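Long-range contacts in clan CA, family C40, NlpC/P60 superfamily cysteine peptidase (Trichomonas vaginalis, PDB 6BIO), which probably hydrolyses bacterial peptidoglycan as a cysteine peptidase of the NlpC/P60 family: residues R22-G27 / S79-T84; I85-V90 / V115-F120; N244-H249 / V257-F262. One frame throughout, in Å; residues are numbered along the deposited sequence.

From the N terminus, contact 1 begins at the end of strand 19-23 and the loop after it, and closes when strand 80-88 pairs back against it; the 51 intervening residues contain strands and no helix. Contact 2 starts one residue later on the same strand 80-88 and closes against strand 114-122. The two are in series, not nested, yet they touch: Thr84 CB lies 3.6 Å from Thr116 CG2, and one continuous sheet carries both. Contact 3, last, closes the short hairpin 246-251/256-261 in the NlpC/P60 part. It touches neither: nearest atoms are about 19 Å from contact 1 and about 22 Å from contact 2, which lies across the chain's centre.

Contact 1 of 3, residues R22-G27 / S79-T84; sequences RLTTPG and SLEEIT
Arg22 and Glu81 form a hydrogen-bonded antiparallel pair, N to O at 2.9 Å both ways, and Leu23 and Leu80 follow as a non-hydrogen-bonded pair with their CA atoms 4.1 Å apart. This short antiparallel beta-ladder belongs to the extended sheet in which strand 19-23 lies between 53-60 and 80-88; Leu23 is also backbone-bonded to Asp51 and Tyr52, just before strand 53-60.

On the face of Arg22 and Glu81, the two side chains run side by side in the same direction. Arg22 CG is anti to the backbone N (chi1 177°), and a bend at chi3 of 83° turns the guanidinium so that one edge meets the acid. NE and NH2 both donate to the single oxygen OE2 of Glu81, each at 2.8 Å. The oxygen lies close to the guanidinium plane, but the nitrogens approach it from one side of the carboxylate, whose plane is tilted 53° from that of the guanidinium. NH1 is occupied by a salt bridge to Asp51, which gives the arginine a second acid partner. Thr24 crosses the glutamate at about a right angle, with CG2 3.7 Å from Glu81 CD.

Beyond the ladder the chain turns, and Ser79 O receives two backbone N-H groups, from Thr24 and from Thr25, both standing above the same face of its carbonyl. The last packing here is Pro26 CD against Ser79 CA at 3.8 Å.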
loop_
_atom_site.group_PDB
_atom_site.type_symbol
_atom_site.label_atom_id
_atom_site.label_comp_id
_atom_site.label_asym_id
_atom_site.label_seq_id
_atom_site.Cartn_x
_atom_site.Cartn_y
_atom_site.Cartn_z
ATOM N N ARG A 22 -12.155 1.087 -0.633
ATOM C CA ARG A 22 -11.548 2.406 -0.661
ATOM C C ARG A 22 -12.170 3.191 0.483
ATOM O O ARG A 22 -13.401 3.223 0.608
ATOM C CB ARG A 22 -11.764 3.126 -2.011
ATOM C CG ARG A 22 -11.191 4.548 -2.014
ATOM C CD ARG A 22 -11.419 5.260 -3.350
ATOM N NE ARG A 22 -12.724 5.800 -3.364
ATOM C CZ ARG A 22 -13.043 7.058 -3.053
ATOM N NH1 ARG A 22 -12.155 8.016 -2.755
ATOM N NH2 ARG A 22 -14.291 7.346 -3.067
ATOM N N LEU A 23 -11.329 3.827 1.303
ATOM C CA LEU A 23 -11.838 4.570 2.446
ATOM C C LEU A 23 -12.483 5.867 2.007
ATOM O O LEU A 23 -11.922 6.636 1.226
ATOM C CB LEU A 23 -10.741 4.842 3.456
ATOM C CG LEU A 23 -10.685 3.711 4.487
ATOM C CD1 LEU A 23 -10.184 2.443 3.893
ATOM C CD2 LEU A 23 -9.990 4.032 5.680
ATOM N N THR A 24 -13.698 6.091 2.503
ATOM C CA THR A 24 -14.450 7.293 2.234
ATOM C C THR A 24 -14.665 8.169 3.466
ATOM O O THR A 24 -15.046 9.345 3.310
ATOM C CB THR A 24 -15.823 6.896 1.684
ATOM O OG1 THR A 24 -16.467 6.059 2.641
ATOM C CG2 THR A 24 -15.738 6.198 0.333
ATOM N N THR A 25 -14.502 7.618 4.666
ATOM C CA THR A 25 -14.528 8.356 5.931
ATOM C C THR A 25 -15.548 9.505 5.925
ATOM O O THR A 25 -15.171 10.678 6.029
ATOM C CB THR A 25 -13.141 8.856 6.345
ATOM O OG1 THR A 25 -12.600 9.768 5.380
ATOM C CG2 THR A 25 -12.162 7.707 6.499
ATOM N N PRO A 26 -16.843 9.201 5.804
ATOM C CA PRO A 26 -17.823 10.267 5.516
ATOM C C PRO A 26 -17.777 11.459 6.477
ATOM O O PRO A 26 -17.810 11.324 7.697
ATOM C CB PRO A 26 -19.162 9.535 5.601
ATOM C CG PRO A 26 -18.822 8.159 5.155
ATOM C CD PRO A 26 -17.476 7.877 5.749
ATOM N N GLY A 27 -17.702 12.649 5.893
ATOM C CA GLY A 27 -17.705 13.896 6.622
ATOM C C GLY A 27 -16.356 14.293 7.178
ATOM O O GLY A 27 -16.249 15.362 7.794
ATOM N N SER A 79 -17.269 3.529 6.834
ATOM C CA SER A 79 -16.116 4.356 6.487
ATOM C C SER A 79 -15.450 3.987 5.175
ATOM O O SER A 79 -14.450 4.619 4.818
ATOM C CB SER A 79 -15.052 4.314 7.586
ATOM O OG SER A 79 -14.376 3.038 7.632
ATOM N N LEU A 80 -15.940 2.984 4.455
ATOM C CA LEU A 80 -15.330 2.567 3.201
ATOM C C LEU A 80 -16.431 2.119 2.253
ATOM O O LEU A 80 -17.571 1.847 2.666
ATOM C CB LEU A 80 -14.289 1.471 3.407
ATOM C CG LEU A 80 -14.756 0.052 3.606
ATOM C CD1 LEU A 80 -13.551 -0.826 3.738
ATOM C CD2 LEU A 80 -15.553 -0.128 4.870
ATOM N N GLU A 81 -16.042 1.996 0.990
ATOM C CA GLU A 81 -16.884 1.475 -0.069
ATOM C C GLU A 81 -16.175 0.313 -0.753
ATOM O O GLU A 81 -14.951 0.282 -0.840
ATOM C CB GLU A 81 -17.198 2.579 -1.115
ATOM C CG GLU A 81 -16.030 3.027 -1.960
ATOM C CD GLU A 81 -16.268 4.261 -2.779
ATOM O OE1 GLU A 81 -17.430 4.731 -2.796
ATOM O OE2 GLU A 81 -15.317 4.760 -3.421
ATOM N N GLU A 82 -16.958 -0.656 -1.237
ATOM C CA GLU A 82 -16.426 -1.744 -2.061
ATOM C C GLU A 82 -16.214 -1.255 -3.487
ATOM O O GLU A 82 -17.027 -0.490 -4.025
ATOM C CB GLU A 82 -17.382 -2.935 -2.097
ATOM C CG GLU A 82 -17.647 -3.474 -0.727
ATOM C CD GLU A 82 -17.403 -4.983 -0.605
ATOM O OE1 GLU A 82 -17.154 -5.662 -1.607
ATOM O OE2 GLU A 82 -17.505 -5.504 0.517
ATOM N N ILE A 83 -15.140 -1.727 -4.105
ATOM C CA ILE A 83 -14.719 -1.321 -5.436
ATOM C C ILE A 83 -14.590 -2.559 -6.294
ATOM O O ILE A 83 -13.929 -3.520 -5.881
ATOM C CB ILE A 83 -13.311 -0.684 -5.325
ATOM C CG1 ILE A 83 -13.324 0.596 -4.484
ATOM C CG2 ILE A 83 -12.669 -0.502 -6.711
ATOM C CD1 ILE A 83 -14.102 1.716 -5.132
ATOM N N THR A 84 -15.140 -2.505 -7.506
ATOM C CA THR A 84 -14.795 -3.472 -8.543
ATOM C C THR A 84 -14.258 -2.727 -9.757
ATOM O O THR A 84 -14.635 -1.586 -10.009
ATOM C CB THR A 84 -15.958 -4.416 -8.922
ATOM O OG1 THR A 84 -17.014 -3.664 -9.521
ATOM C CG2 THR A 84 -16.488 -5.121 -7.666
#

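Contact 2 of 3, residues I85-V90 / V115-F120; sequences IPTQSV and VTILDF
Ile85 and Ile117 are joined by two backbone hydrogen bonds, Ile117 N to Ile85 O at 2.8 Å being the shorter. A second hydrogen-bonded pair, Thr87 with Val115, exchanges N-H and C=O in both directions, and both of its bonds are nearly straight at the hydrogen. Pro86, which has no N-H to give, occupies the non-hydrogen-bonded position opposite Thr116, and its CA approaches Val115 O as a CA-H...O contact of 3.6 Å.

The N-to-C directions of the two short strands differ by 131°, well short of a flat antiparallel arrangement. Such coiling is consistent with the small barrel of a bacterial SH3 domain, within which segment 115-120 falls. Farther along that segment lies a classic beta bulge, Leu118 and Asp119 both facing Arg127 of the adjoining strand 125-130.

Apolar contacts gather on the face of Ile85, Thr87, Val115 and Ile117. Thr87 CG2 is the meeting point, 3.6 Å from Ile117 CD1 and 3.7 Å from Val115 CG2. Its placement follows from chi1 of -173°, which swings OG1 anti to the backbone N and out to a hydrogen bond with Tyr144 N, while the methyl turns to the opposing strand. Thr87 and Val115 lie alongside each other. Ile85 meets Ile117 branch point to branch point, CB to CB at 4.0 Å, and both isoleucines also pack on Ile20 of strand 19-23 and on Tyr144.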
loop_
_atom_site.group_PDB
_atom_site.type_symbol
_atom_site.label_atom_id
_atom_site.label_comp_id
_atom_site.label_asym_id
_atom_site.label_seq_id
_atom_site.Cartn_x
_atom_site.Cartn_y
_atom_site.Cartn_z
ATOM N N ILE A 85 -13.382 -3.379 -10.514
ATOM C CA ILE A 85 -12.611 -2.702 -11.559
ATOM C C ILE A 85 -12.760 -3.407 -12.916
ATOM O O ILE A 85 -12.216 -4.489 -13.121
ATOM C CB ILE A 85 -11.127 -2.570 -11.163
ATOM C CG1 ILE A 85 -10.990 -1.882 -9.810
ATOM C CG2 ILE A 85 -10.372 -1.806 -12.233
ATOM C CD1 ILE A 85 -9.588 -1.952 -9.222
ATOM N N PRO A 86 -13.451 -2.807 -13.882
ATOM C CA PRO A 86 -13.535 -3.414 -15.219
ATOM C C PRO A 86 -12.209 -3.373 -15.935
ATOM O O PRO A 86 -11.491 -2.374 -15.869
ATOM C CB PRO A 86 -14.541 -2.519 -15.946
ATOM C CG PRO A 86 -15.297 -1.846 -14.865
ATOM C CD PRO A 86 -14.332 -1.639 -13.745
ATOM N N THR A 87 -11.895 -4.448 -16.655
ATOM C CA THR A 87 -10.713 -4.492 -17.501
ATOM C C THR A 87 -10.970 -5.546 -18.589
ATOM O O THR A 87 -12.095 -6.046 -18.735
ATOM C CB THR A 87 -9.448 -4.712 -16.653
ATOM O OG1 THR A 87 -8.291 -4.587 -17.498
ATOM C CG2 THR A 87 -9.449 -6.042 -15.968
ATOM N N GLN A 88 -9.921 -5.899 -19.324
ATOM C CA GLN A 88 -9.972 -6.952 -20.327
ATOM C C GLN A 88 -8.730 -7.820 -20.251
ATOM O O GLN A 88 -7.661 -7.365 -19.824
ATOM C CB GLN A 88 -10.170 -6.403 -21.728
ATOM C CG GLN A 88 -8.979 -5.681 -22.247
ATOM C CD GLN A 88 -9.219 -5.315 -23.704
ATOM O OE1 GLN A 88 -8.529 -5.795 -24.623
ATOM N NE2 GLN A 88 -10.257 -4.504 -23.935
ATOM N N SER A 89 -8.862 -9.082 -20.647
ATOM C CA SER A 89 -7.692 -9.928 -20.725
ATOM C C SER A 89 -6.979 -9.651 -22.040
ATOM O O SER A 89 -7.584 -9.246 -23.043
ATOM C CB SER A 89 -8.060 -11.408 -20.629
ATOM O OG SER A 89 -8.784 -11.844 -21.771
ATOM N N VAL A 90 -5.681 -9.881 -22.036
ATOM C CA VAL A 90 -4.858 -9.676 -23.231
ATOM C C VAL A 90 -4.346 -10.984 -23.813
ATOM O O VAL A 90 -3.796 -10.972 -24.928
ATOM C CB VAL A 90 -3.681 -8.711 -22.955
ATOM C CG1 VAL A 90 -4.217 -7.384 -22.410
ATOM C CG2 VAL A 90 -2.687 -9.345 -21.990
ATOM N N VAL A 115 -13.716 -8.529 -18.316
ATOM C CA VAL A 115 -13.783 -9.133 -16.988
ATOM C C VAL A 115 -13.859 -8.027 -15.939
ATOM O O VAL A 115 -13.596 -6.844 -16.212
ATOM C CB VAL A 115 -12.568 -10.058 -16.713
ATOM C CG1 VAL A 115 -12.379 -11.107 -17.846
ATOM C CG2 VAL A 115 -11.273 -9.238 -16.503
ATOM N N THR A 116 -14.211 -8.412 -14.721
ATOM C CA THR A 116 -14.250 -7.454 -13.624
ATOM C C THR A 116 -13.322 -7.925 -12.514
ATOM O O THR A 116 -13.483 -9.039 -12.005
ATOM C CB THR A 116 -15.679 -7.324 -13.090
ATOM O OG1 THR A 116 -16.561 -6.917 -14.142
ATOM C CG2 THR A 116 -15.746 -6.323 -11.943
ATOM N N ILE A 117 -12.382 -7.064 -12.112
ATOM C CA ILE A 117 -11.502 -7.354 -10.988
ATOM C C ILE A 117 -12.256 -7.163 -9.685
ATOM O O ILE A 117 -12.805 -6.085 -9.415
ATOM C CB ILE A 117 -10.236 -6.475 -11.046
ATOM C CG1 ILE A 117 -9.355 -6.860 -12.239
ATOM C CG2 ILE A 117 -9.482 -6.500 -9.690
ATOM C CD1 ILE A 117 -8.266 -5.880 -12.576
ATOM N N LEU A 118 -12.166 -8.182 -8.818
ATOM C CA LEU A 118 -12.751 -8.210 -7.488
ATOM C C LEU A 118 -11.717 -8.132 -6.385
ATOM O O LEU A 118 -12.066 -7.714 -5.263
ATOM C CB LEU A 118 -13.567 -9.498 -7.280
ATOM C CG LEU A 118 -14.667 -9.733 -8.335
ATOM C CD1 LEU A 118 -15.392 -11.039 -8.028
ATOM C CD2 LEU A 118 -15.649 -8.635 -8.416
ATOM N N ASP A 119 -10.481 -8.562 -6.643
ATOM C CA ASP A 119 -9.392 -8.486 -5.666
ATOM C C ASP A 119 -8.104 -8.465 -6.465
ATOM O O ASP A 119 -8.067 -8.889 -7.629
ATOM C CB ASP A 119 -9.429 -9.667 -4.671
ATOM C CG ASP A 119 -8.510 -9.481 -3.510
ATOM O OD1 ASP A 119 -8.080 -8.336 -3.188
ATOM O OD2 ASP A 119 -8.225 -10.490 -2.822
ATOM N N PHE A 120 -7.061 -7.927 -5.841
ATOM C CA PHE A 120 -5.790 -7.702 -6.504
ATOM C C PHE A 120 -4.646 -8.187 -5.634
ATOM O O PHE A 120 -4.778 -8.350 -4.435
ATOM C CB PHE A 120 -5.589 -6.221 -6.854
ATOM C CG PHE A 120 -5.410 -5.366 -5.624
ATOM C CD1 PHE A 120 -6.494 -5.025 -4.829
ATOM C CD2 PHE A 120 -4.161 -4.929 -5.218
ATOM C CE1 PHE A 120 -6.354 -4.317 -3.684
ATOM C CE2 PHE A 120 -4.004 -4.196 -4.032
ATOM C CZ PHE A 120 -5.097 -3.890 -3.281
#

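Contact 3 of 3, residues N244-H249 / V257-F262; sequences NGQFIH and VKYQDF
Phe247 and Gln260, a hydrogen-bonded antiparallel pair, lie side by side and point the same way, with Gln260 CB over one face of the phenyl ring. That CB is 3.8 Å from the ring centroid and 15° off the normal, a CH-pi contact offset toward the rim. Phe262 CA comes at the edge of the same ring, 3.9 Å from CD2.

Next along this face stands the His249 imidazole. Chi1 of 63° holds its CG between the backbone N and the carbonyl carbon, which brings the ring over the partner strand: CD2 turns an edge to Lys258 O at 3.5 Å, and NE2 lies 3.7 Å from Gln260 CB. Phe247 CE1 covers one imidazole face.

The other face of the sheet carries Ile248, with CD1 above the Tyr259 ring, 4.1 Å from its centroid, and CG2 against Val257 CG1 at 3.7 Å. At the hairpin's open end, a water donates to both Gly245 O and Asp261 OD1, which also takes Lys264 N-H.

The ladder closes a hairpin whose second strand, 256-261, is outermost in the sheet within this chain. His249 ND1 is hydrogen-bonded to His237 NE2, consistent with His237 as the histidine and His249 as the third member of this family's Cys-His-polar triad. His249 NE2 is buried without a partner in the model; the ring's polar link runs through ND1.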
loop_
_atom_site.group_PDB
_atom_site.type_symbol
_atom_site.label_atom_id
_atom_site.label_comp_id
_atom_site.label_asym_id
_atom_site.label_seq_id
_atom_site.Cartn_x
_atom_site.Cartn_y
_atom_site.Cartn_z
ATOM N N ASN A 244 20.247 9.722 -6.193
ATOM C CA ASN A 244 21.070 10.880 -6.541
ATOM C C ASN A 244 21.239 11.836 -5.363
ATOM O O ASN A 244 21.289 13.060 -5.534
ATOM C CB ASN A 244 20.513 11.625 -7.751
ATOM C CG ASN A 244 21.580 12.453 -8.465
ATOM O OD1 ASN A 244 22.779 12.175 -8.359
ATOM N ND2 ASN A 244 21.153 13.474 -9.185
ATOM N N GLY A 245 21.336 11.267 -4.159
ATOM C CA GLY A 245 21.557 12.031 -2.948
ATOM C C GLY A 245 20.399 12.899 -2.501
ATOM O O GLY A 245 20.593 13.780 -1.668
ATOM N N GLN A 246 19.196 12.660 -3.011
ATOM C CA GLN A 246 18.030 13.449 -2.684
ATOM C C GLN A 246 16.996 12.573 -1.993
ATOM O O GLN A 246 16.857 11.377 -2.284
ATOM C CB GLN A 246 17.348 13.982 -3.925
ATOM C CG GLN A 246 18.221 14.799 -4.856
ATOM C CD GLN A 246 18.703 16.075 -4.245
ATOM O OE1 GLN A 246 19.907 16.350 -4.223
ATOM N NE2 GLN A 246 17.774 16.874 -3.765
ATOM N N PHE A 247 16.233 13.195 -1.095
ATOM C CA PHE A 247 14.984 12.630 -0.622
ATOM C C PHE A 247 13.851 13.595 -0.897
ATOM O O PHE A 247 14.059 14.765 -1.188
ATOM C CB PHE A 247 15.045 12.220 0.848
ATOM C CG PHE A 247 15.212 13.359 1.885
ATOM C CD1 PHE A 247 14.084 13.947 2.456
ATOM C CD2 PHE A 247 16.459 13.673 2.445
ATOM C CE1 PHE A 247 14.203 14.898 3.470
ATOM C CE2 PHE A 247 16.572 14.600 3.442
ATOM C CZ PHE A 247 15.436 15.225 3.955
ATOM N N ILE A 248 12.639 13.057 -0.875
ATOM C CA ILE A 248 11.427 13.861 -0.974
ATOM C C ILE A 248 10.689 13.825 0.361
ATOM O O ILE A 248 10.620 12.787 1.033
ATOM C CB ILE A 248 10.543 13.383 -2.137
ATOM C CG1 ILE A 248 11.170 13.816 -3.463
ATOM C CG2 ILE A 248 9.111 13.938 -1.987
ATOM C CD1 ILE A 248 10.490 13.273 -4.705
ATOM N N HIS A 249 10.182 14.976 0.782
ATOM C CA HIS A 249 9.436 15.072 2.026
ATOM C C HIS A 249 8.389 16.177 1.951
ATOM O O HIS A 249 8.464 17.085 1.116
ATOM C CB HIS A 249 10.351 15.322 3.240
ATOM C CG HIS A 249 11.120 16.619 3.236
ATOM N ND1 HIS A 249 11.598 17.161 4.408
ATOM C CD2 HIS A 249 11.579 17.419 2.243
ATOM C CE1 HIS A 249 12.265 18.277 4.149
ATOM N NE2 HIS A 249 12.282 18.452 2.839
ATOM N N VAL A 257 5.485 19.528 -0.498
ATOM C CA VAL A 257 6.210 18.314 -0.819
ATOM C C VAL A 257 7.272 18.682 -1.840
ATOM O O VAL A 257 6.956 19.221 -2.904
ATOM C CB VAL A 257 5.257 17.252 -1.376
ATOM C CG1 VAL A 257 6.064 15.996 -1.851
ATOM C CG2 VAL A 257 4.200 16.913 -0.342
ATOM N N LYS A 258 8.524 18.401 -1.509
ATOM C CA LYS A 258 9.669 18.849 -2.282
ATOM C C LYS A 258 10.875 17.944 -2.096
ATOM O O LYS A 258 10.953 17.132 -1.155
ATOM C CB LYS A 258 10.075 20.268 -1.894
ATOM C CG LYS A 258 10.505 20.425 -0.452
ATOM C CD LYS A 258 10.926 21.868 -0.170
ATOM C CE LYS A 258 11.037 22.124 1.235
ATOM N NZ LYS A 258 11.843 23.384 1.460
ATOM N N TYR A 259 11.822 18.104 -3.021
ATOM C CA TYR A 259 13.133 17.499 -2.883
ATOM C C TYR A 259 13.949 18.179 -1.792
ATOM O O TYR A 259 13.803 19.380 -1.506
ATOM C CB TYR A 259 13.911 17.638 -4.184
ATOM C CG TYR A 259 13.474 16.737 -5.330
ATOM C CD1 TYR A 259 13.964 15.446 -5.454
ATOM C CD2 TYR A 259 12.603 17.197 -6.312
ATOM C CE1 TYR A 259 13.595 14.651 -6.505
ATOM C CE2 TYR A 259 12.222 16.383 -7.366
ATOM C CZ TYR A 259 12.741 15.129 -7.458
ATOM O OH TYR A 259 12.333 14.327 -8.492
ATOM N N GLN A 260 14.882 17.404 -1.249
ATOM C CA GLN A 260 15.873 17.891 -0.293
ATOM C C GLN A 260 17.167 17.131 -0.498
ATOM O O GLN A 260 17.180 15.906 -0.610
ATOM C CB GLN A 260 15.464 17.662 1.169
ATOM C CG GLN A 260 16.621 17.890 2.190
ATOM C CD GLN A 260 17.079 19.362 2.274
ATOM O OE1 GLN A 260 16.230 20.256 2.306
ATOM N NE2 GLN A 260 18.423 19.615 2.341
ATOM N N ASP A 261 18.280 17.854 -0.480
ATOM C CA ASP A 261 19.586 17.233 -0.562
ATOM C C ASP A 261 19.902 16.553 0.757
ATOM O O ASP A 261 19.927 17.210 1.804
ATOM C CB ASP A 261 20.626 18.311 -0.865
ATOM C CG ASP A 261 22.010 17.744 -1.061
ATOM O OD1 ASP A 261 22.602 17.358 -0.055
ATOM O OD2 ASP A 261 22.502 17.697 -2.222
ATOM N N PHE A 262 20.139 15.242 0.712
ATOM C CA PHE A 262 20.251 14.458 1.939
ATOM C C PHE A 262 21.462 14.906 2.769
ATOM O O PHE A 262 21.354 15.149 3.984
ATOM C CB PHE A 262 20.361 12.976 1.535
ATOM C CG PHE A 262 20.372 11.979 2.677
ATOM C CD1 PHE A 262 19.953 12.287 3.982
ATOM C CD2 PHE A 262 20.815 10.673 2.415
ATOM C CE1 PHE A 262 19.988 11.288 4.996
ATOM C CE2 PHE A 262 20.848 9.688 3.404
ATOM C CZ PHE A 262 20.447 9.995 4.703
HETATM O O HOH W 1 23.078 14.293 -0.658
#